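Local coordinates for protein 455aa long hypothetical phospho-sugar mutase (Sulfolobus tokodaii, PDB 2F7L) that interconverts the 6- and 1-phosphates of glucosamine and galactosamine, magnesium-dependent steps in making UDP-N-acetylglucosamine and UDP-N-acetylgalactosamine, at residues G113-R118 and G308-A313; K280-V285 and A317-L322; G91-A96 and K107-D112; W304-S309 and I404-V409; N157-H162 and V339-M344. One frame throughout, in Å; residues are numbered along the deposited sequence.

Interaction 1 of 5, residues G113-R118 and G308-A313; sequences GIEIRR and GSVDIA
The boundary between the first and third domains of this phosphohexose mutase runs where I114, E115 and R118 meet the first turns of helix 309-318, and it shows how an interdomain seam can combine an apolar centre with an ionic margin. V310 faces the loop and stands at the middle, with I114 and E115 approaching towards one end of the contact and R118 towards the other. Its CG1 lies 3.6 Å from CB of E115, an aliphatic touch along the base of that acidic side chain. One turn further on, CB of A313 is met by I114 CG2 at 3.5 Å. That methyl is the branch of I114 opposite its backbone N, which carries it across the gap to the helix.

R118 begins helix 118-130, and its chain bends at chi2 (-41°), is extended at chi3, and turns its guanidinium past V310 toward D311. The R118 guanidinium and D311 carboxylate planes are 24° apart. They are stepped rather than coplanar: D311 OD1 lies over one guanidinium face, while the backbone N of D311 sits at the guanidinium edge. Their salt bridge links the opening turns of two helices from different domains.

Nearby bonds fasten the same seam. The E115 carbonyl oxygen is bonded to H314 NE2, and R117 forms a second salt bridge with D318. The E115 side chain lies about 6 Å from that of D245, a probable magnesium ligand. The ionic link itself joins R118 NH1 to D311 OD2 at 2.8 Å.

Interaction 2 of 5, residues K280-V285 and A317-L322; sequences KIVTAV and ADENAL
L322 and K280 make a buried backbone-to-backbone contact inside domain III, where the chain leaving helix 309-318 comes down beside strand 280-284. L322 N donates to K280 O over 2.7 Å, with an angle of 159° at the hydrogen. The two pieces run 109° apart here, and the pairing of the neighbouring strands carries on from this bond, through V282 to A323 and F325.

A Schellman motif closes the helix just before this approach. N320, with positive phi, turns the chain so that A321 and L322 point at the strand. A321 CB then packs 4.1 Å from V282 CG2, and L322 CB lies 4.0 Å from I281 CG2.

At the outer margin E319 crosses K280. Its carboxylate lies beside the lysine methylenes rather than the amine: K280 NZ is 5.4 Å from E319 OE2, too far for a salt bridge. The acid instead pairs through OE1 with K315 of the helix.

The whole belongs to a beta-alpha-beta crossover, in which helix 309-318 carries the chain from strand 301-305 to the parallel strand 323-326, over strand 280-284 that lies between them, as in the alpha/beta/alpha domains of this family.

Interaction 3 of 5, residues G91-A96 and K107-D112; sequences GVVITA and KVVDKD
G91 and V93 pair with V109 and K107 in an antiparallel ladder whose short strand axes approach to 4.6 Å, at 155° between their directions. Four hydrogen bonds make two hydrogen-bonded pairs, G91 with V109 and V93 with K107, and the non-hydrogen-bonded pair V92 with V108 lies between them. The K107 N to V93 O bond is 2.9 Å long, and its return partner, V93 N to K107 O, is 3.1 Å. The CA of V92 also approaches K107 O, at 3.2 Å, as a CA-H...O contact.

V93, K107 and V109 occupy one face of the sheet, where helix 76-86 packs on both valines; V93 CG2 and V109 CG1 are 4.3 Å apart. K107 extends from this face, its chain straight beyond CG, and T95 CG2 rests against its CD at 3.6 Å. The threonine methyl thus leans on the aliphatic stem, crossing it at a slant, while OG1, opposite the backbone N (chi1 -168°), is bonded to D45 and to S97 N.

The lysine tip forms salt bridges with D243, D245 and D8. The strands make a beta hairpin of domain I whose connecting loop holds S97, probably the serine phosphorylated during catalysis, as in relatives, though unmodified here, so the ladder sets both that loop and K107 beside the probable magnesium site.

Interaction 4 of 5, residues W304-S309 and I404-V409; sequences WTKVGS and ITIDGV
D407 reaches V307 across the boundary between domain III and the C-terminal domain, from the hairpin turn between the antiparallel strands 402-404 and 409-413. Its side chain can be followed outward atom by atom. CB packs 3.9 Å from CA of K306. CG, anti to the backbone N (chi1 -180°), lies 4.1 Å from V307 N. There OD2 accepts V307 N over 3.1 Å, at 157°, on its anti side and somewhat out of the carboxylate plane. The same oxygen touches V307 CG2 at 3.4 Å, while OD1 is held by a salt bridge to R421, so the acid ties a backbone N-H of one domain to an arginine of its own.

Beside this bond, K306 and I406 cross at about a right angle, and CG of the lysine rests 3.6 Å from the carbonyl O of I406. The V307 side chain is also about 5 Å from a bound sulfate, probably from the crystallisation medium.

At the far end W304 offers one ring face to I404, and K410 adds a cation-pi contact to the same tryptophan. The isoleucine methyl CD1 sits over the five-membered ring, 3.9 Å from its centroid and 29° off the normal, a CH-pi contact that comes closest at W304 CD1.

Interaction 5 of 5, residues N157-H162 and V339-M344; sequences NGILSH and VRDGAM
I159 presses both of its branches onto the start of helix 342-356, and the two methyls take separate partners. CD1 meets A343 CB at 3.4 Å. CG2 lies against M344 CE at the same 3.4 Å, and the two side chains lie alongside one another, running in opposite senses. The bends in the methionine at chi2 (69°) and chi3 (-92°) bring its thioether alongside I159, and SD then lies obliquely to the H162 ring, 5.3 Å from the centroid.

The next shell fixes these groups. D341 is the N-cap of helix 342-356: its OD1 accepts M344 N over 2.8 Å, at 158° and from above the carboxylate plane. OD2 of the same residue is bonded to Q337, so the cap is itself braced. On the other side, S161 OG donates to G158 O over 2.7 Å at the end of helix 151-160. That hydroxyl also sits 3.5 Å above the H162 ring plane, over its centre.

Further out, R340 forms salt bridges with D245 and D8, next to the cap. The arrangement is a seam between domains II and III, the end of one helix packed on the capped beginning of another, with the D341 side chain about 7 Å from that of D245, a probable magnesium ligand, near the active-site cleft.

The contacts illustrate how a multidomain active site is bordered by interdomain seams. Interactions 1, 4 and 5 join domain III to domain I, the C-terminal domain and domain II respectively, while interactions 2 and 3 build single domains. Interactions 1 and 4 share G308 and S309, and interactions 2 and 4 meet where V285 N lies 3.1 Å from T305 O in one sheet. R117 NH2 to D318 OD1, at 3.1 Å, ties interaction 1 to 2. Interactions 3 and 5 have centres about 18 Å apart, yet K107 NZ and R340 NH2 converge to 3.8 Å around the acidic residues D8 and D245, beside the probable magnesium site.

Interaction 1 of 5, residues G113-R118 and G308-A313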
# COMPACT_ATOMS: atom_id res chain seq x y z
N GLY A 113 -7.86 -6.59 11.33
CA GLY A 113 -6.49 -6.32 10.92
C GLY A 113 -6.41 -5.41 9.70
O GLY A 113 -5.34 -4.98 9.30
N ILE A 114 -7.56 -5.13 9.12
CA ILE A 114 -7.63 -4.26 7.96
C ILE A 114 -8.10 -2.89 8.44
O ILE A 114 -8.66 -2.76 9.50
CB ILE A 114 -8.64 -4.83 6.95
CG1 ILE A 114 -8.44 -6.34 6.85
CG2 ILE A 114 -8.47 -4.17 5.58
CD1 ILE A 114 -9.43 -7.03 5.94
N GLU A 115 -7.84 -1.85 7.66
CA GLU A 115 -8.32 -0.52 8.04
C GLU A 115 -9.85 -0.58 8.04
O GLU A 115 -10.46 -1.38 7.33
CB GLU A 115 -7.84 0.50 7.04
CG GLU A 115 -7.09 -0.15 5.90
CD GLU A 115 -5.59 -0.04 6.04
OE1 GLU A 115 -4.87 -0.78 5.32
OE2 GLU A 115 -5.12 0.80 6.85
N ILE A 116 -10.48 0.28 8.84
CA ILE A 116 -11.93 0.29 8.94
C ILE A 116 -12.60 0.58 7.60
O ILE A 116 -12.08 1.33 6.79
CB ILE A 116 -12.42 1.32 10.00
CG1 ILE A 116 -11.81 2.70 9.72
CG2 ILE A 116 -12.05 0.84 11.41
CD1 ILE A 116 -12.35 3.84 10.56
N ARG A 117 -13.76 -0.05 7.39
CA ARG A 117 -14.54 0.14 6.18
C ARG A 117 -15.02 1.58 6.17
O ARG A 117 -15.02 2.25 7.20
CB ARG A 117 -15.74 -0.80 6.19
CG ARG A 117 -15.40 -2.24 5.85
CD ARG A 117 -16.51 -3.19 6.28
NE ARG A 117 -16.23 -4.56 5.85
CZ ARG A 117 -16.19 -4.94 4.58
NH1 ARG A 117 -16.40 -4.06 3.61
NH2 ARG A 117 -15.95 -6.22 4.26
N ARG A 118 -15.45 2.07 5.00
CA ARG A 118 -15.90 3.46 4.88
C ARG A 118 -17.13 3.82 5.71
O ARG A 118 -17.21 4.90 6.30
CB ARG A 118 -16.11 3.81 3.41
CG ARG A 118 -14.88 3.49 2.55
CD ARG A 118 -13.54 3.84 3.25
NE ARG A 118 -12.37 3.67 2.37
CZ ARG A 118 -11.92 2.49 1.92
NH1 ARG A 118 -12.54 1.37 2.28
NH2 ARG A 118 -10.87 2.44 1.10
N GLY A 308 -7.49 1.97 -4.68
CA GLY A 308 -7.54 2.03 -3.22
C GLY A 308 -7.17 0.71 -2.55
O GLY A 308 -7.81 -0.33 -2.80
N SER A 309 -6.14 0.75 -1.70
CA SER A 309 -5.65 -0.43 -0.99
C SER A 309 -6.57 -1.02 0.07
O SER A 309 -6.72 -2.25 0.15
CB SER A 309 -4.29 -0.12 -0.35
OG SER A 309 -3.32 0.06 -1.35
N VAL A 310 -7.16 -0.17 0.90
CA VAL A 310 -8.07 -0.64 1.94
C VAL A 310 -9.18 -1.45 1.27
O VAL A 310 -9.45 -2.60 1.64
CB VAL A 310 -8.71 0.54 2.73
CG1 VAL A 310 -9.55 0.00 3.88
CG2 VAL A 310 -7.64 1.50 3.24
N ASP A 311 -9.83 -0.84 0.27
CA ASP A 311 -10.91 -1.48 -0.46
C ASP A 311 -10.46 -2.84 -1.00
O ASP A 311 -11.16 -3.83 -0.86
CB ASP A 311 -11.35 -0.59 -1.62
CG ASP A 311 -12.31 0.51 -1.18
OD1 ASP A 311 -12.24 1.63 -1.77
OD2 ASP A 311 -13.13 0.26 -0.25
N ILE A 312 -9.30 -2.86 -1.63
CA ILE A 312 -8.77 -4.10 -2.18
C ILE A 312 -8.65 -5.15 -1.09
O ILE A 312 -9.12 -6.28 -1.25
CB ILE A 312 -7.37 -3.86 -2.81
CG1 ILE A 312 -7.51 -3.01 -4.08
CG2 ILE A 312 -6.65 -5.20 -3.07
CD1 ILE A 312 -6.18 -2.66 -4.72
N ALA A 313 -8.03 -4.78 0.03
CA ALA A 313 -7.85 -5.72 1.13
C ALA A 313 -9.19 -6.38 1.41
O ALA A 313 -9.27 -7.59 1.53
CB ALA A 313 -7.31 -5.00 2.37

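Interaction 2 of 5, residues K280-V285 and A317-L322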
# COMPACT_ATOMS: atom_id res chain seq x y z
N LYS A 280 -7.37 -16.61 -8.97
CA LYS A 280 -8.07 -15.36 -9.15
C LYS A 280 -7.47 -14.33 -8.21
O LYS A 280 -7.29 -14.60 -7.02
CB LYS A 280 -9.53 -15.56 -8.79
CG LYS A 280 -10.35 -14.30 -8.83
CD LYS A 280 -11.60 -14.46 -7.98
CE LYS A 280 -11.97 -15.93 -7.82
NZ LYS A 280 -11.94 -16.66 -9.13
N ILE A 281 -7.17 -13.15 -8.76
CA ILE A 281 -6.59 -12.08 -7.99
C ILE A 281 -7.36 -10.78 -8.24
O ILE A 281 -8.09 -10.68 -9.22
CB ILE A 281 -5.10 -11.92 -8.35
CG1 ILE A 281 -4.93 -11.46 -9.80
CG2 ILE A 281 -4.37 -13.26 -8.13
CD1 ILE A 281 -5.13 -10.00 -10.03
N VAL A 282 -7.19 -9.81 -7.35
CA VAL A 282 -7.85 -8.50 -7.45
C VAL A 282 -6.78 -7.45 -7.71
O VAL A 282 -5.66 -7.57 -7.25
CB VAL A 282 -8.54 -8.13 -6.11
CG1 VAL A 282 -9.20 -6.77 -6.20
CG2 VAL A 282 -9.55 -9.19 -5.75
N THR A 283 -7.12 -6.43 -8.49
CA THR A 283 -6.17 -5.34 -8.73
C THR A 283 -6.91 -4.10 -9.22
O THR A 283 -8.03 -4.19 -9.74
CB THR A 283 -5.06 -5.71 -9.73
OG1 THR A 283 -3.91 -4.89 -9.46
CG2 THR A 283 -5.50 -5.47 -11.16
N ALA A 284 -6.31 -2.94 -9.03
CA ALA A 284 -6.95 -1.70 -9.45
C ALA A 284 -6.71 -1.38 -10.93
O ALA A 284 -5.68 -1.73 -11.53
CB ALA A 284 -6.50 -0.55 -8.58
N VAL A 285 -7.70 -0.71 -11.50
CA VAL A 285 -7.68 -0.30 -12.89
C VAL A 285 -6.45 0.52 -13.25
O VAL A 285 -6.24 0.84 -14.41
CB VAL A 285 -8.96 0.49 -13.23
CG1 VAL A 285 -10.16 -0.47 -13.32
CG2 VAL A 285 -9.21 1.54 -12.15
N ALA A 317 -10.43 -10.34 0.66
CA ALA A 317 -11.07 -11.14 1.70
C ALA A 317 -12.48 -11.55 1.24
O ALA A 317 -12.75 -12.73 1.04
CB ALA A 317 -11.13 -10.36 3.02
N ASP A 318 -13.35 -10.56 1.04
CA ASP A 318 -14.73 -10.77 0.60
C ASP A 318 -14.95 -11.76 -0.56
O ASP A 318 -16.05 -12.32 -0.70
CB ASP A 318 -15.36 -9.44 0.21
CG ASP A 318 -15.86 -8.66 1.41
OD1 ASP A 318 -15.19 -8.68 2.47
OD2 ASP A 318 -16.93 -8.02 1.30
N GLU A 319 -13.94 -11.98 -1.39
CA GLU A 319 -14.12 -12.91 -2.49
C GLU A 319 -13.10 -14.04 -2.44
O GLU A 319 -12.78 -14.69 -3.44
CB GLU A 319 -14.11 -12.17 -3.85
CG GLU A 319 -12.77 -11.84 -4.50
CD GLU A 319 -12.94 -11.20 -5.89
OE1 GLU A 319 -13.51 -10.08 -5.99
OE2 GLU A 319 -12.52 -11.81 -6.90
N ASN A 320 -12.61 -14.27 -1.23
CA ASN A 320 -11.66 -15.34 -0.98
C ASN A 320 -10.71 -15.50 -2.16
O ASN A 320 -10.52 -16.60 -2.66
CB ASN A 320 -12.44 -16.62 -0.76
CG ASN A 320 -11.57 -17.76 -0.31
OD1 ASN A 320 -11.00 -17.73 0.79
ND2 ASN A 320 -11.45 -18.79 -1.16
N ALA A 321 -10.12 -14.39 -2.58
CA ALA A 321 -9.20 -14.39 -3.71
C ALA A 321 -7.83 -14.99 -3.40
O ALA A 321 -7.49 -15.25 -2.25
CB ALA A 321 -9.04 -12.97 -4.23
N LEU A 322 -7.04 -15.22 -4.44
CA LEU A 322 -5.72 -15.78 -4.26
C LEU A 322 -4.81 -14.73 -3.65
O LEU A 322 -4.10 -15.01 -2.70
CB LEU A 322 -5.13 -16.24 -5.60
CG LEU A 322 -3.76 -16.92 -5.54
CD1 LEU A 322 -3.90 -18.27 -4.85
CD2 LEU A 322 -3.20 -17.09 -6.95

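Interaction 3 of 5, residues G91-A96 and K107-D112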
# COMPACT_ATOMS: atom_id res chain seq x y z
N GLY A 91 -6.84 -1.01 16.25
CA GLY A 91 -5.67 -0.22 16.57
C GLY A 91 -5.65 1.07 15.78
O GLY A 91 -6.44 1.27 14.86
N VAL A 92 -4.76 1.97 16.18
CA VAL A 92 -4.61 3.21 15.46
C VAL A 92 -3.11 3.45 15.27
O VAL A 92 -2.33 3.44 16.21
CB VAL A 92 -5.34 4.38 16.19
CG1 VAL A 92 -5.70 3.96 17.56
CG2 VAL A 92 -4.50 5.63 16.18
N VAL A 93 -2.72 3.61 14.00
CA VAL A 93 -1.34 3.86 13.59
C VAL A 93 -1.15 5.36 13.22
O VAL A 93 -1.95 5.95 12.47
CB VAL A 93 -0.99 3.00 12.34
CG1 VAL A 93 0.45 3.15 12.01
CG2 VAL A 93 -1.33 1.57 12.56
N ILE A 94 -0.08 5.97 13.74
CA ILE A 94 0.24 7.37 13.46
C ILE A 94 1.13 7.35 12.24
O ILE A 94 2.32 7.05 12.35
CB ILE A 94 1.02 8.05 14.64
CG1 ILE A 94 0.11 8.27 15.84
CG2 ILE A 94 1.53 9.42 14.22
CD1 ILE A 94 -0.69 7.06 16.24
N THR A 95 0.56 7.67 11.08
CA THR A 95 1.30 7.64 9.83
C THR A 95 0.66 8.44 8.70
O THR A 95 -0.55 8.67 8.69
CB THR A 95 1.44 6.16 9.35
OG1 THR A 95 2.39 6.08 8.28
CG2 THR A 95 0.08 5.62 8.87
N ALA A 96 1.49 8.85 7.74
CA ALA A 96 1.00 9.60 6.57
C ALA A 96 1.33 8.80 5.31
O ALA A 96 1.51 9.35 4.23
CB ALA A 96 1.64 11.01 6.51
N LYS A 107 -4.42 6.45 10.98
CA LYS A 107 -5.03 5.31 10.29
C LYS A 107 -5.72 4.55 11.42
O LYS A 107 -5.25 4.55 12.57
CB LYS A 107 -3.96 4.41 9.65
CG LYS A 107 -3.73 4.65 8.17
CD LYS A 107 -2.72 3.66 7.59
CE LYS A 107 -2.31 4.02 6.15
NZ LYS A 107 -1.11 3.27 5.61
N VAL A 108 -6.86 3.95 11.14
CA VAL A 108 -7.50 3.18 12.19
C VAL A 108 -7.83 1.81 11.64
O VAL A 108 -8.54 1.68 10.65
CB VAL A 108 -8.75 3.92 12.80
CG1 VAL A 108 -8.96 5.25 12.12
CG2 VAL A 108 -9.98 3.05 12.77
N VAL A 109 -7.27 0.79 12.28
CA VAL A 109 -7.49 -0.58 11.87
C VAL A 109 -8.50 -1.29 12.75
O VAL A 109 -8.39 -1.29 13.97
CB VAL A 109 -6.17 -1.37 11.82
CG1 VAL A 109 -5.08 -0.60 12.49
CG2 VAL A 109 -6.34 -2.74 12.46
N ASP A 110 -9.48 -1.90 12.10
CA ASP A 110 -10.53 -2.64 12.79
C ASP A 110 -10.12 -4.02 13.29
O ASP A 110 -8.99 -4.47 13.09
CB ASP A 110 -11.75 -2.77 11.88
CG ASP A 110 -12.96 -3.30 12.61
OD1 ASP A 110 -13.52 -2.57 13.45
OD2 ASP A 110 -13.35 -4.46 12.36
N LYS A 111 -11.07 -4.68 13.94
CA LYS A 111 -10.93 -6.00 14.56
C LYS A 111 -10.25 -7.06 13.70
O LYS A 111 -9.54 -7.91 14.22
CB LYS A 111 -12.33 -6.48 14.96
CG LYS A 111 -12.39 -7.79 15.71
CD LYS A 111 -13.79 -8.01 16.35
CE LYS A 111 -14.87 -8.50 15.37
NZ LYS A 111 -15.34 -7.49 14.39
N ASP A 112 -10.46 -6.99 12.39
CA ASP A 112 -9.90 -7.96 11.44
C ASP A 112 -8.46 -7.71 10.95
O ASP A 112 -7.91 -8.54 10.23
CB ASP A 112 -10.87 -8.10 10.23
CG ASP A 112 -11.20 -6.75 9.55
OD1 ASP A 112 -12.09 -6.74 8.65
OD2 ASP A 112 -10.57 -5.71 9.90

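Interaction 4 of 5, residues W304-S309 and I404-V409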
# COMPACT_ATOMS: atom_id res chain seq x y z
N TRP A 304 -10.72 -6.80 -11.83
CA TRP A 304 -10.41 -5.38 -11.78
C TRP A 304 -11.27 -4.66 -10.76
O TRP A 304 -12.39 -5.07 -10.52
CB TRP A 304 -10.60 -4.75 -13.17
CG TRP A 304 -9.64 -5.29 -14.17
CD1 TRP A 304 -9.88 -6.25 -15.11
CD2 TRP A 304 -8.26 -4.93 -14.31
NE1 TRP A 304 -8.74 -6.51 -15.82
CE2 TRP A 304 -7.73 -5.72 -15.36
CE3 TRP A 304 -7.42 -4.02 -13.66
CZ2 TRP A 304 -6.39 -5.62 -15.77
CZ3 TRP A 304 -6.08 -3.92 -14.07
CH2 TRP A 304 -5.58 -4.71 -15.11
N THR A 305 -10.75 -3.59 -10.17
CA THR A 305 -11.51 -2.86 -9.16
C THR A 305 -11.10 -1.40 -9.03
O THR A 305 -10.20 -0.94 -9.73
CB THR A 305 -11.40 -3.59 -7.78
OG1 THR A 305 -12.26 -2.96 -6.83
CG2 THR A 305 -9.98 -3.59 -7.27
N LYS A 306 -11.77 -0.66 -8.15
CA LYS A 306 -11.47 0.75 -7.92
C LYS A 306 -10.05 0.89 -7.41
O LYS A 306 -9.41 -0.09 -7.01
CB LYS A 306 -12.42 1.34 -6.87
CG LYS A 306 -13.88 1.22 -7.21
CD LYS A 306 -14.84 1.63 -6.07
CE LYS A 306 -16.36 1.22 -6.37
NZ LYS A 306 -16.71 -0.26 -6.18
N VAL A 307 -9.56 2.12 -7.45
CA VAL A 307 -8.25 2.46 -6.94
C VAL A 307 -8.40 2.59 -5.43
O VAL A 307 -9.33 3.25 -4.95
CB VAL A 307 -7.77 3.82 -7.51
CG1 VAL A 307 -6.55 4.32 -6.75
CG2 VAL A 307 -7.48 3.68 -9.00
N GLY A 308 -7.49 1.97 -4.68
CA GLY A 308 -7.54 2.03 -3.22
C GLY A 308 -7.17 0.71 -2.55
O GLY A 308 -7.81 -0.33 -2.80
N SER A 309 -6.14 0.75 -1.70
CA SER A 309 -5.65 -0.43 -0.99
C SER A 309 -6.57 -1.02 0.07
O SER A 309 -6.72 -2.25 0.15
CB SER A 309 -4.29 -0.12 -0.35
OG SER A 309 -3.32 0.06 -1.35
N ILE A 404 -14.00 -0.90 -18.79
CA ILE A 404 -14.20 -1.03 -17.36
C ILE A 404 -14.42 0.34 -16.78
O ILE A 404 -13.51 1.16 -16.74
CB ILE A 404 -13.00 -1.70 -16.70
CG1 ILE A 404 -12.72 -3.03 -17.41
CG2 ILE A 404 -13.27 -1.93 -15.23
CD1 ILE A 404 -11.51 -3.77 -16.93
N THR A 405 -15.64 0.60 -16.34
CA THR A 405 -15.94 1.91 -15.79
C THR A 405 -16.21 1.89 -14.29
O THR A 405 -16.92 2.76 -13.77
CB THR A 405 -17.15 2.55 -16.50
OG1 THR A 405 -18.30 1.75 -16.27
CG2 THR A 405 -16.90 2.65 -17.98
N ILE A 406 -15.64 0.92 -13.59
CA ILE A 406 -15.84 0.84 -12.14
C ILE A 406 -15.18 2.04 -11.43
O ILE A 406 -15.46 2.32 -10.27
CB ILE A 406 -15.25 -0.48 -11.57
CG1 ILE A 406 -15.54 -0.59 -10.07
CG2 ILE A 406 -13.74 -0.52 -11.78
CD1 ILE A 406 -16.96 -0.99 -9.73
N ASP A 407 -14.30 2.75 -12.13
CA ASP A 407 -13.60 3.90 -11.57
C ASP A 407 -12.91 4.66 -12.71
O ASP A 407 -11.79 4.34 -13.09
CB ASP A 407 -12.57 3.44 -10.54
CG ASP A 407 -11.81 4.58 -9.91
OD1 ASP A 407 -12.26 5.74 -10.02
OD2 ASP A 407 -10.77 4.32 -9.29
N GLY A 408 -13.59 5.67 -13.23
CA GLY A 408 -13.04 6.39 -14.35
C GLY A 408 -13.39 5.55 -15.57
O GLY A 408 -14.49 5.00 -15.64
N VAL A 409 -12.46 5.43 -16.51
CA VAL A 409 -12.70 4.63 -17.69
C VAL A 409 -11.42 3.97 -18.15
O VAL A 409 -10.48 4.63 -18.56
CB VAL A 409 -13.28 5.45 -18.85
CG1 VAL A 409 -13.13 4.69 -20.17
CG2 VAL A 409 -14.76 5.76 -18.57

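Interaction 5 of 5, residues N157-H162 and V339-M344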
# COMPACT_ATOMS: atom_id res chain seq x y z
N ASN A 157 8.20 -13.54 12.32
CA ASN A 157 7.95 -14.97 12.39
C ASN A 157 6.74 -15.33 11.55
O ASN A 157 6.74 -16.34 10.84
CB ASN A 157 7.68 -15.37 13.83
CG ASN A 157 8.81 -14.98 14.76
OD1 ASN A 157 8.57 -14.66 15.93
ND2 ASN A 157 10.05 -15.03 14.26
N GLY A 158 5.71 -14.50 11.64
CA GLY A 158 4.52 -14.75 10.86
C GLY A 158 4.89 -14.80 9.39
O GLY A 158 4.46 -15.69 8.67
N ILE A 159 5.69 -13.83 8.94
CA ILE A 159 6.09 -13.78 7.54
C ILE A 159 6.91 -15.02 7.17
O ILE A 159 6.60 -15.69 6.18
CB ILE A 159 6.95 -12.53 7.26
CG1 ILE A 159 6.12 -11.25 7.44
CG2 ILE A 159 7.57 -12.62 5.85
CD1 ILE A 159 6.94 -9.96 7.40
N LEU A 160 7.94 -15.32 7.97
CA LEU A 160 8.81 -16.47 7.73
C LEU A 160 8.07 -17.81 7.67
O LEU A 160 8.50 -18.74 7.01
CB LEU A 160 9.90 -16.55 8.80
CG LEU A 160 10.88 -15.37 8.75
CD1 LEU A 160 11.76 -15.36 10.01
CD2 LEU A 160 11.71 -15.44 7.46
N SER A 161 6.93 -17.88 8.34
CA SER A 161 6.17 -19.11 8.36
C SER A 161 5.54 -19.47 7.02
O SER A 161 4.87 -20.50 6.91
CB SER A 161 5.08 -19.00 9.41
OG SER A 161 3.98 -18.30 8.89
N HIS A 162 5.74 -18.66 5.99
CA HIS A 162 5.13 -18.96 4.70
C HIS A 162 6.09 -19.25 3.55
O HIS A 162 5.64 -19.39 2.41
CB HIS A 162 4.17 -17.85 4.28
CG HIS A 162 3.03 -17.66 5.23
ND1 HIS A 162 2.04 -18.60 5.41
CD2 HIS A 162 2.72 -16.62 6.05
CE1 HIS A 162 1.17 -18.15 6.29
NE2 HIS A 162 1.56 -16.96 6.70
N VAL A 339 -3.89 -7.33 4.03
CA VAL A 339 -3.32 -6.01 3.74
C VAL A 339 -2.01 -6.06 2.97
O VAL A 339 -1.38 -7.10 2.87
CB VAL A 339 -3.10 -5.18 5.06
CG1 VAL A 339 -4.46 -4.86 5.71
CG2 VAL A 339 -2.18 -5.93 6.02
N ARG A 340 -1.61 -4.92 2.42
CA ARG A 340 -0.36 -4.80 1.69
C ARG A 340 0.75 -4.99 2.70
O ARG A 340 0.75 -4.33 3.73
CB ARG A 340 -0.22 -3.41 1.11
CG ARG A 340 -1.51 -2.74 0.81
CD ARG A 340 -1.23 -1.38 0.33
NE ARG A 340 -1.44 -0.39 1.38
CZ ARG A 340 -1.24 0.91 1.20
NH1 ARG A 340 -0.82 1.36 0.01
NH2 ARG A 340 -1.49 1.76 2.19
N ASP A 341 1.71 -5.86 2.40
CA ASP A 341 2.79 -6.16 3.33
C ASP A 341 4.14 -6.25 2.61
O ASP A 341 4.48 -7.28 2.04
CB ASP A 341 2.45 -7.47 4.04
CG ASP A 341 3.34 -7.75 5.22
OD1 ASP A 341 4.59 -7.65 5.07
OD2 ASP A 341 2.81 -8.09 6.29
N GLY A 342 4.92 -5.17 2.66
CA GLY A 342 6.22 -5.12 1.99
C GLY A 342 7.24 -6.21 2.32
O GLY A 342 7.89 -6.76 1.42
N ALA A 343 7.41 -6.52 3.60
CA ALA A 343 8.35 -7.56 3.95
C ALA A 343 7.78 -8.86 3.44
O ALA A 343 8.51 -9.67 2.87
CB ALA A 343 8.57 -7.63 5.45
N MET A 344 6.47 -9.05 3.62
CA MET A 344 5.88 -10.30 3.16
C MET A 344 6.19 -10.48 1.70
O MET A 344 6.45 -11.59 1.24
CB MET A 344 4.36 -10.32 3.35
CG MET A 344 3.71 -11.68 3.01
SD MET A 344 4.10 -13.03 4.16
CE MET A 344 5.55 -13.76 3.38